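NAD-dependent aldehyde dehydrogenase (Sinorhizobium meliloti, PDB 3U4J) probably oxidises aldehydes with NAD or NADP as electron acceptor, and carries a bound calcium ion. Local coordinates at residues R89-V94 with Y133-A138; D129-A134 with R181-I186. One frame throughout, in Å; residues are numbered along the deposited sequence.

Contact 1: R89-V94 with Y133-A138; sequences RLMFKV and YAAGQA
The phenyl ring of F92 lies against A135, whose CB sits over the middle of one face, 3.5 Å from the ring centroid and only 5° off the ring normal. It is a CH-pi contact with the methyl group facing the pi cloud squarely. The rim of the same ring runs on along the opposing backbone, where CZ of F92 approaches N of G136 obliquely at 3.6 Å. With CG anti to its own carbonyl carbon (chi1 -84°), F92 swings from the flank of its helix across to the other one. In the assembled enzyme this ring also meets the ring of F92 of a second subunit, the two planes steeply inclined.

Beside the ring, M91, a selenomethionine, leaves its backbone toward the facing helix. Its CB touches CB of A135 at 3.6 Å, so that one methyl group is held between M91 and the F92 ring. Further out, SE of M91 passes CB of A138 at 4.1 Å, and a bend at chi3 turns CE back to A134, 3.8 Å from its CB. The side chain thus reaches from A134 to A138, just over one helical turn, and it also touches P183 of helix 174-187.

No hydrogen bond links the two segments, although just before 89-94 the OG of S88 is bonded to O of A135. R89, turned away, forms a salt bridge with D129 of the second subunit. Small residues bring the axes to 8.5 Å, with M91 and A135 nearest in register. Segments 89-94 and 133-138 run antiparallel, 173° apart; they belong to helices 84-100 and 117-138, an antiparallel helix pair of the aldehyde dehydrogenase fold, packed against helix 174-187 and bordering a subunit interface.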
ATOM      1  N   ARG A  89     -17.026  15.658  -0.057  1.00  8.66           N
ATOM      2  CA  ARG A  89     -17.857  16.680  -0.712  1.00  9.25           C
ATOM      3  C   ARG A  89     -17.867  17.998   0.074  1.00  8.98           C
ATOM      4  O   ARG A  89     -17.763  19.068  -0.515  1.00  9.21           O
ATOM      5  CB  ARG A  89     -19.286  16.179  -0.940  1.00  8.88           C
ATOM      6  CG  ARG A  89     -19.343  15.028  -1.975  1.00 11.49           C
ATOM      7  CD  ARG A  89     -20.746  14.405  -2.214  1.00 15.28           C
ATOM      8  NE  ARG A  89     -20.567  13.129  -2.933  1.00 13.99           N
ATOM      9  CZ  ARG A  89     -20.954  11.923  -2.511  1.00 17.32           C
ATOM     10  NH1 ARG A  89     -21.621  11.771  -1.362  1.00 14.73           N
ATOM     11  NH2 ARG A  89     -20.680  10.849  -3.265  1.00 16.62           N
ATOM     12  N   LEU A  90     -17.986  17.918   1.397  1.00  9.54           N
ATOM     13  CA  LEU A  90     -17.989  19.121   2.213  1.00  9.55           C
ATOM     14  C   LEU A  90     -16.629  19.818   2.185  1.00  9.11           C
ATOM     15  O   LEU A  90     -16.559  21.042   2.130  1.00  9.59           O
ATOM     16  CB  LEU A  90     -18.428  18.773   3.641  1.00 10.21           C
ATOM     17  CG  LEU A  90     -19.915  18.321   3.655  1.00  9.49           C
ATOM     18  CD1 LEU A  90     -20.303  17.576   4.945  1.00 11.94           C
ATOM     19  CD2 LEU A  90     -20.846  19.535   3.387  1.00 14.26           C
HETATM   20  N   MSE A  91     -15.560  19.040   2.231  1.00  8.42           N
HETATM   21  CA  MSE A  91     -14.197  19.591   2.151  1.00  9.36           C
HETATM   22  C   MSE A  91     -13.901  20.207   0.790  1.00  9.59           C
HETATM   23  O   MSE A  91     -13.162  21.193   0.709  1.00  9.94           O
HETATM   24  CB  MSE A  91     -13.168  18.489   2.449  1.00  9.46           C
HETATM   25  CG  MSE A  91     -13.298  17.948   3.863  1.00 12.33           C
HETATM   26 SE   MSE A  91     -12.325  16.290   4.134  1.00 26.80          SE
HETATM   27  CE  MSE A  91     -10.493  16.958   3.849  1.00 21.17           C
ATOM     28  N   PHE A  92     -14.443  19.635  -0.288  1.00  9.75           N
ATOM     29  CA  PHE A  92     -14.265  20.276  -1.627  1.00  9.39           C
ATOM     30  C   PHE A  92     -14.959  21.639  -1.674  1.00  9.80           C
ATOM     31  O   PHE A  92     -14.459  22.602  -2.305  1.00  9.63           O
ATOM     32  CB  PHE A  92     -14.794  19.382  -2.760  1.00  9.62           C
ATOM     33  CG  PHE A  92     -13.808  18.341  -3.216  1.00 10.68           C
ATOM     34  CD1 PHE A  92     -12.565  18.718  -3.762  1.00 11.42           C
ATOM     35  CD2 PHE A  92     -14.108  16.992  -3.104  1.00 11.28           C
ATOM     36  CE1 PHE A  92     -11.643  17.748  -4.185  1.00  9.68           C
ATOM     37  CE2 PHE A  92     -13.189  16.013  -3.505  1.00 11.04           C
ATOM     38  CZ  PHE A  92     -11.963  16.384  -4.057  1.00  8.27           C
ATOM     39  N   LYS A  93     -16.117  21.729  -1.008  1.00  9.52           N
ATOM     40  CA  LYS A  93     -16.831  23.009  -0.909  1.00  9.44           C
ATOM     41  C   LYS A  93     -15.996  24.064  -0.203  1.00  9.11           C
ATOM     42  O   LYS A  93     -16.008  25.221  -0.607  1.00  9.09           O
ATOM     43  CB  LYS A  93     -18.201  22.861  -0.228  1.00 10.10           C
ATOM     44  CG  LYS A  93     -19.238  22.123  -1.081  1.00 12.01           C
ATOM     45  CD  LYS A  93     -20.519  21.940  -0.300  1.00 19.87           C
ATOM     46  CE  LYS A  93     -21.484  21.078  -1.041  1.00 24.09           C
ATOM     47  NZ  LYS A  93     -22.878  21.470  -0.685  1.00 30.58           N
ATOM     48  N   VAL A  94     -15.287  23.673   0.859  1.00  8.74           N
ATOM     49  CA  VAL A  94     -14.320  24.578   1.505  1.00  7.89           C
ATOM     50  C   VAL A  94     -13.214  25.005   0.526  1.00  8.23           C
ATOM     51  O   VAL A  94     -12.890  26.185   0.433  1.00  8.39           O
ATOM     52  CB  VAL A  94     -13.668  23.943   2.754  1.00  8.24           C
ATOM     53  CG1 VAL A  94     -12.652  24.903   3.406  1.00  5.67           C
ATOM     54  CG2 VAL A  94     -14.739  23.505   3.768  1.00  9.14           C
ATOM     55  N   TYR A 133      -6.631  18.230  -2.403  1.00  7.13           N
ATOM     56  CA  TYR A 133      -5.888  16.973  -2.318  1.00  6.58           C
ATOM     57  C   TYR A 133      -6.424  16.091  -1.184  1.00  6.98           C
ATOM     58  O   TYR A 133      -6.643  14.879  -1.359  1.00  5.72           O
ATOM     59  CB  TYR A 133      -4.373  17.216  -2.113  1.00  6.14           C
ATOM     60  CG  TYR A 133      -3.662  15.897  -1.851  1.00  7.42           C
ATOM     61  CD1 TYR A 133      -3.121  15.135  -2.894  1.00  6.37           C
ATOM     62  CD2 TYR A 133      -3.561  15.390  -0.552  1.00  7.83           C
ATOM     63  CE1 TYR A 133      -2.504  13.904  -2.622  1.00  7.60           C
ATOM     64  CE2 TYR A 133      -2.960  14.156  -0.288  1.00  4.76           C
ATOM     65  CZ  TYR A 133      -2.446  13.432  -1.320  1.00  6.28           C
ATOM     66  OH  TYR A 133      -1.875  12.216  -1.028  1.00  7.36           O
ATOM     67  N   ALA A 134      -6.597  16.692  -0.004  1.00  6.91           N
ATOM     68  CA  ALA A 134      -7.026  15.934   1.195  1.00  6.51           C
ATOM     69  C   ALA A 134      -8.444  15.431   1.026  1.00  6.50           C
ATOM     70  O   ALA A 134      -8.764  14.293   1.381  1.00  6.70           O
ATOM     71  CB  ALA A 134      -6.918  16.837   2.445  1.00  6.86           C
ATOM     72  N   ALA A 135      -9.299  16.275   0.447  1.00  6.69           N
ATOM     73  CA  ALA A 135     -10.688  15.859   0.173  1.00  7.52           C
ATOM     74  C   ALA A 135     -10.712  14.654  -0.753  1.00  8.61           C
ATOM     75  O   ALA A 135     -11.509  13.742  -0.564  1.00  9.95           O
ATOM     76  CB  ALA A 135     -11.493  17.016  -0.437  1.00  6.46           C
ATOM     77  N   GLY A 136      -9.858  14.657  -1.771  1.00  8.51           N
ATOM     78  CA  GLY A 136      -9.786  13.515  -2.717  1.00  9.60           C
ATOM     79  C   GLY A 136      -9.396  12.232  -1.998  1.00 10.33           C
ATOM     80  O   GLY A 136     -10.019  11.185  -2.205  1.00 11.91           O
ATOM     81  N   GLN A 137      -8.376  12.314  -1.136  1.00  9.10           N
ATOM     82  CA  GLN A 137      -7.848  11.140  -0.443  1.00  9.33           C
ATOM     83  C   GLN A 137      -8.726  10.645   0.696  1.00  9.04           C
ATOM     84  O   GLN A 137      -8.720   9.448   0.978  1.00  9.59           O
ATOM     85  CB  GLN A 137      -6.420  11.406   0.076  1.00  9.91           C
ATOM     86  CG  GLN A 137      -5.352  11.475  -1.049  1.00 12.90           C
ATOM     87  CD  GLN A 137      -5.414  10.231  -1.932  1.00 19.19           C
ATOM     88  OE1 GLN A 137      -5.091   9.137  -1.486  1.00 16.84           O
ATOM     89  NE2 GLN A 137      -5.871  10.393  -3.177  1.00 20.83           N
ATOM     90  N   ALA A 138      -9.461  11.558   1.331  1.00  8.73           N
ATOM     91  CA  ALA A 138     -10.265  11.250   2.509  1.00 10.14           C
ATOM     92  C   ALA A 138     -11.254  10.121   2.253  1.00 10.81           C
ATOM     93  O   ALA A 138     -11.484   9.302   3.133  1.00 10.73           O
ATOM     94  CB  ALA A 138     -11.016  12.515   3.044  1.00 10.16           C
TER

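Contact 2: D129-A134 with R181-I186; sequences DLWSYA and RVPWAI
Two CH-pi contacts, made in opposite senses, carry the meeting of W131 with P183 and of A134 with W184. In the first, helix 129-134 supplies the ring: CG of P183 stands over the five-membered ring of W131, 3.5 Å from its centroid and 14° off the normal. In the second, helix 181-186 supplies it: CB of A134 lies over the six-membered ring of W184, 3.8 Å from the centroid. In both tryptophans CG is anti to the carbonyl carbon, a placement from which the indole reaches across to the opposite helix.

One aromatic pair adds to these. The rings of Y133 and W184 meet rim to rim, CD2 of Y133 being 3.5 Å from CZ2 of W184; their planes are inclined at 23°, and neither ring covers the other's face.

Apolar contacts fill in around the rings. CB of A134 and CB of P183 touch at 3.5 Å between the two indoles. CD2 of L130 meets CH2 of W184 at 3.8 Å, the two side chains crossing at about a right angle, while the far end of the W131 indole is met obliquely by CG1 of V182 and CD1 of I186.

Polar bonding runs to partners beyond the two segments. NE1 of W184 donates to O of G481, which anchors the outer end of that indole, and NE1 of W131 makes a weak hydrogen bond to OG of S179. The two segments run nearly parallel, 17° apart, with axes 9.1 Å from each other. Since all the touching residues are buried and no hydrogen bond crosses, the grip is one of apolar shape and dispersion, with the W184 N-H bonded, and that of W131 weakly bonded, outside it.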
ATOM      1  N   ASP A 129      -5.501  24.072  -2.811  1.00  7.91           N
ATOM      2  CA  ASP A 129      -5.020  22.793  -3.373  1.00  7.78           C
ATOM      3  C   ASP A 129      -4.796  21.745  -2.275  1.00  7.58           C
ATOM      4  O   ASP A 129      -5.060  20.550  -2.484  1.00  7.57           O
ATOM      5  CB  ASP A 129      -3.729  22.981  -4.201  1.00  8.37           C
ATOM      6  CG  ASP A 129      -3.391  21.755  -5.045  1.00  9.77           C
ATOM      7  OD1 ASP A 129      -4.248  21.275  -5.826  1.00 10.25           O
ATOM      8  OD2 ASP A 129      -2.261  21.273  -4.941  1.00 12.96           O
ATOM      9  N   LEU A 130      -4.318  22.182  -1.101  1.00  6.86           N
ATOM     10  CA  LEU A 130      -4.190  21.274   0.030  1.00  7.24           C
ATOM     11  C   LEU A 130      -5.528  20.692   0.427  1.00  7.26           C
ATOM     12  O   LEU A 130      -5.630  19.482   0.650  1.00  6.68           O
ATOM     13  CB  LEU A 130      -3.561  21.957   1.233  1.00  6.88           C
ATOM     14  CG  LEU A 130      -2.053  22.262   1.150  1.00  7.89           C
ATOM     15  CD1 LEU A 130      -1.720  23.301   2.245  1.00  5.80           C
ATOM     16  CD2 LEU A 130      -1.207  21.011   1.322  1.00  5.28           C
ATOM     17  N   TRP A 131      -6.532  21.556   0.512  1.00  6.83           N
ATOM     18  CA  TRP A 131      -7.872  21.123   0.895  1.00  7.39           C
ATOM     19  C   TRP A 131      -8.382  20.176  -0.197  1.00  8.01           C
ATOM     20  O   TRP A 131      -8.962  19.151   0.125  1.00  8.86           O
ATOM     21  CB  TRP A 131      -8.830  22.326   1.095  1.00  6.77           C
ATOM     22  CG  TRP A 131      -8.758  22.897   2.483  1.00  7.17           C
ATOM     23  CD1 TRP A 131      -7.815  23.798   2.963  1.00  7.61           C
ATOM     24  CD2 TRP A 131      -9.619  22.593   3.584  1.00  6.51           C
ATOM     25  NE1 TRP A 131      -8.050  24.063   4.302  1.00  5.37           N
ATOM     26  CE2 TRP A 131      -9.161  23.349   4.699  1.00  7.29           C
ATOM     27  CE3 TRP A 131     -10.745  21.751   3.745  1.00  6.18           C
ATOM     28  CZ2 TRP A 131      -9.785  23.290   5.946  1.00  7.32           C
ATOM     29  CZ3 TRP A 131     -11.368  21.696   4.996  1.00  6.71           C
ATOM     30  CH2 TRP A 131     -10.880  22.453   6.084  1.00  6.08           C
ATOM     31  N   SER A 132      -8.136  20.484  -1.480  1.00  8.29           N
ATOM     32  CA  SER A 132      -8.620  19.598  -2.551  1.00  8.70           C
ATOM     33  C   SER A 132      -7.948  18.242  -2.546  1.00  7.66           C
ATOM     34  O   SER A 132      -8.609  17.232  -2.717  1.00  6.97           O
ATOM     35  CB  SER A 132      -8.449  20.207  -3.948  1.00  9.46           C
ATOM     36  OG  SER A 132      -9.104  21.456  -3.998  1.00 15.49           O
ATOM     37  N   TYR A 133      -6.631  18.230  -2.403  1.00  7.13           N
ATOM     38  CA  TYR A 133      -5.888  16.973  -2.318  1.00  6.58           C
ATOM     39  C   TYR A 133      -6.424  16.091  -1.184  1.00  6.98           C
ATOM     40  O   TYR A 133      -6.643  14.879  -1.359  1.00  5.72           O
ATOM     41  CB  TYR A 133      -4.373  17.216  -2.113  1.00  6.14           C
ATOM     42  CG  TYR A 133      -3.662  15.897  -1.851  1.00  7.42           C
ATOM     43  CD1 TYR A 133      -3.121  15.135  -2.894  1.00  6.37           C
ATOM     44  CD2 TYR A 133      -3.561  15.390  -0.552  1.00  7.83           C
ATOM     45  CE1 TYR A 133      -2.504  13.904  -2.622  1.00  7.60           C
ATOM     46  CE2 TYR A 133      -2.960  14.156  -0.288  1.00  4.76           C
ATOM     47  CZ  TYR A 133      -2.446  13.432  -1.320  1.00  6.28           C
ATOM     48  OH  TYR A 133      -1.875  12.216  -1.028  1.00  7.36           O
ATOM     49  N   ALA A 134      -6.597  16.692  -0.004  1.00  6.91           N
ATOM     50  CA  ALA A 134      -7.026  15.934   1.195  1.00  6.51           C
ATOM     51  C   ALA A 134      -8.444  15.431   1.026  1.00  6.50           C
ATOM     52  O   ALA A 134      -8.764  14.293   1.381  1.00  6.70           O
ATOM     53  CB  ALA A 134      -6.918  16.837   2.445  1.00  6.86           C
ATOM     54  N   ARG A 181      -2.998  20.701   8.231  1.00  8.88           N
ATOM     55  CA  ARG A 181      -3.366  19.908   9.435  1.00  7.96           C
ATOM     56  C   ARG A 181      -4.863  19.611   9.480  1.00  7.79           C
ATOM     57  O   ARG A 181      -5.256  18.456   9.541  1.00  8.47           O
ATOM     58  CB  ARG A 181      -2.989  20.643  10.732  1.00  7.57           C
ATOM     59  CG  ARG A 181      -1.494  21.016  10.848  1.00  7.47           C
ATOM     60  CD  ARG A 181      -0.575  19.806  11.107  1.00  7.52           C
ATOM     61  NE  ARG A 181       0.784  20.316  11.298  1.00  8.48           N
ATOM     62  CZ  ARG A 181       1.597  20.694  10.320  1.00  9.06           C
ATOM     63  NH1 ARG A 181       1.250  20.536   9.043  1.00  9.28           N
ATOM     64  NH2 ARG A 181       2.774  21.233  10.617  1.00  8.67           N
ATOM     65  N   VAL A 182      -5.686  20.657   9.484  1.00  7.60           N
ATOM     66  CA  VAL A 182      -7.136  20.496   9.627  1.00  6.72           C
ATOM     67  C   VAL A 182      -7.742  19.499   8.615  1.00  7.01           C
ATOM     68  O   VAL A 182      -8.465  18.596   9.015  1.00  6.61           O
ATOM     69  CB  VAL A 182      -7.890  21.869   9.624  1.00  6.78           C
ATOM     70  CG1 VAL A 182      -9.431  21.687   9.562  1.00  6.53           C
ATOM     71  CG2 VAL A 182      -7.486  22.726  10.854  1.00  6.66           C
ATOM     72  N   PRO A 183      -7.437  19.646   7.306  1.00  7.85           N
ATOM     73  CA  PRO A 183      -8.130  18.741   6.350  1.00  7.93           C
ATOM     74  C   PRO A 183      -7.772  17.264   6.544  1.00  8.06           C
ATOM     75  O   PRO A 183      -8.624  16.405   6.368  1.00  8.29           O
ATOM     76  CB  PRO A 183      -7.636  19.234   4.962  1.00  8.26           C
ATOM     77  CG  PRO A 183      -7.143  20.624   5.170  1.00  6.84           C
ATOM     78  CD  PRO A 183      -6.609  20.648   6.607  1.00  6.87           C
ATOM     79  N   TRP A 184      -6.529  16.971   6.922  1.00  8.04           N
ATOM     80  CA  TRP A 184      -6.116  15.617   7.179  1.00  8.32           C
ATOM     81  C   TRP A 184      -6.791  15.038   8.420  1.00  9.01           C
ATOM     82  O   TRP A 184      -7.180  13.852   8.443  1.00  9.51           O
ATOM     83  CB  TRP A 184      -4.591  15.528   7.280  1.00  9.01           C
ATOM     84  CG  TRP A 184      -3.933  15.385   5.898  1.00  7.56           C
ATOM     85  CD1 TRP A 184      -3.467  14.228   5.337  1.00  8.68           C
ATOM     86  CD2 TRP A 184      -3.710  16.427   4.920  1.00  5.94           C
ATOM     87  NE1 TRP A 184      -2.979  14.486   4.071  1.00  8.24           N
ATOM     88  CE2 TRP A 184      -3.105  15.820   3.791  1.00  6.59           C
ATOM     89  CE3 TRP A 184      -3.946  17.814   4.898  1.00  5.53           C
ATOM     90  CZ2 TRP A 184      -2.711  16.550   2.646  1.00  6.56           C
ATOM     91  CZ3 TRP A 184      -3.584  18.556   3.742  1.00  6.14           C
ATOM     92  CH2 TRP A 184      -2.970  17.910   2.626  1.00  5.37           C
ATOM     93  N   ALA A 185      -6.941  15.883   9.434  1.00  8.30           N
ATOM     94  CA  ALA A 185      -7.585  15.492  10.684  1.00  8.31           C
ATOM     95  C   ALA A 185      -9.098  15.272  10.504  1.00  7.43           C
ATOM     96  O   ALA A 185      -9.613  14.194  10.767  1.00  8.48           O
ATOM     97  CB  ALA A 185      -7.293  16.589  11.778  1.00  7.37           C
ATOM     98  N   ILE A 186      -9.824  16.275  10.025  1.00  7.46           N
ATOM     99  CA  ILE A 186     -11.290  16.087   9.871  1.00  7.06           C
ATOM    100  C   ILE A 186     -11.606  15.119   8.723  1.00  7.82           C
ATOM    101  O   ILE A 186     -12.623  14.442   8.742  1.00  7.81           O
ATOM    102  CB  ILE A 186     -12.048  17.424   9.674  1.00  7.14           C
ATOM    103  CG1 ILE A 186     -11.606  18.141   8.381  1.00  5.81           C
ATOM    104  CG2 ILE A 186     -11.818  18.306  10.898  1.00  6.28           C
ATOM    105  CD1 ILE A 186     -12.570  19.212   7.854  1.00  9.03           C
TER

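After the N-terminal strands and helix 60-75 the chain enters helix 84-100, passes through helix 102-113 and returns along helix 117-138, where contact 1 closes an almost wholly helical loop. Contact 2 starts on the same helix, before that loop has closed. Its own loop runs out through strands 143-146 and 153-168 before helix 174-187 comes back to close it. The loops therefore overlap along 129-138, neither lying within the other; their segments share Y133 and A134. Helix 117-138 is the middle member of three, joining helix 84-100 to helix 174-187, and the outer two also touch directly through M91 and P183.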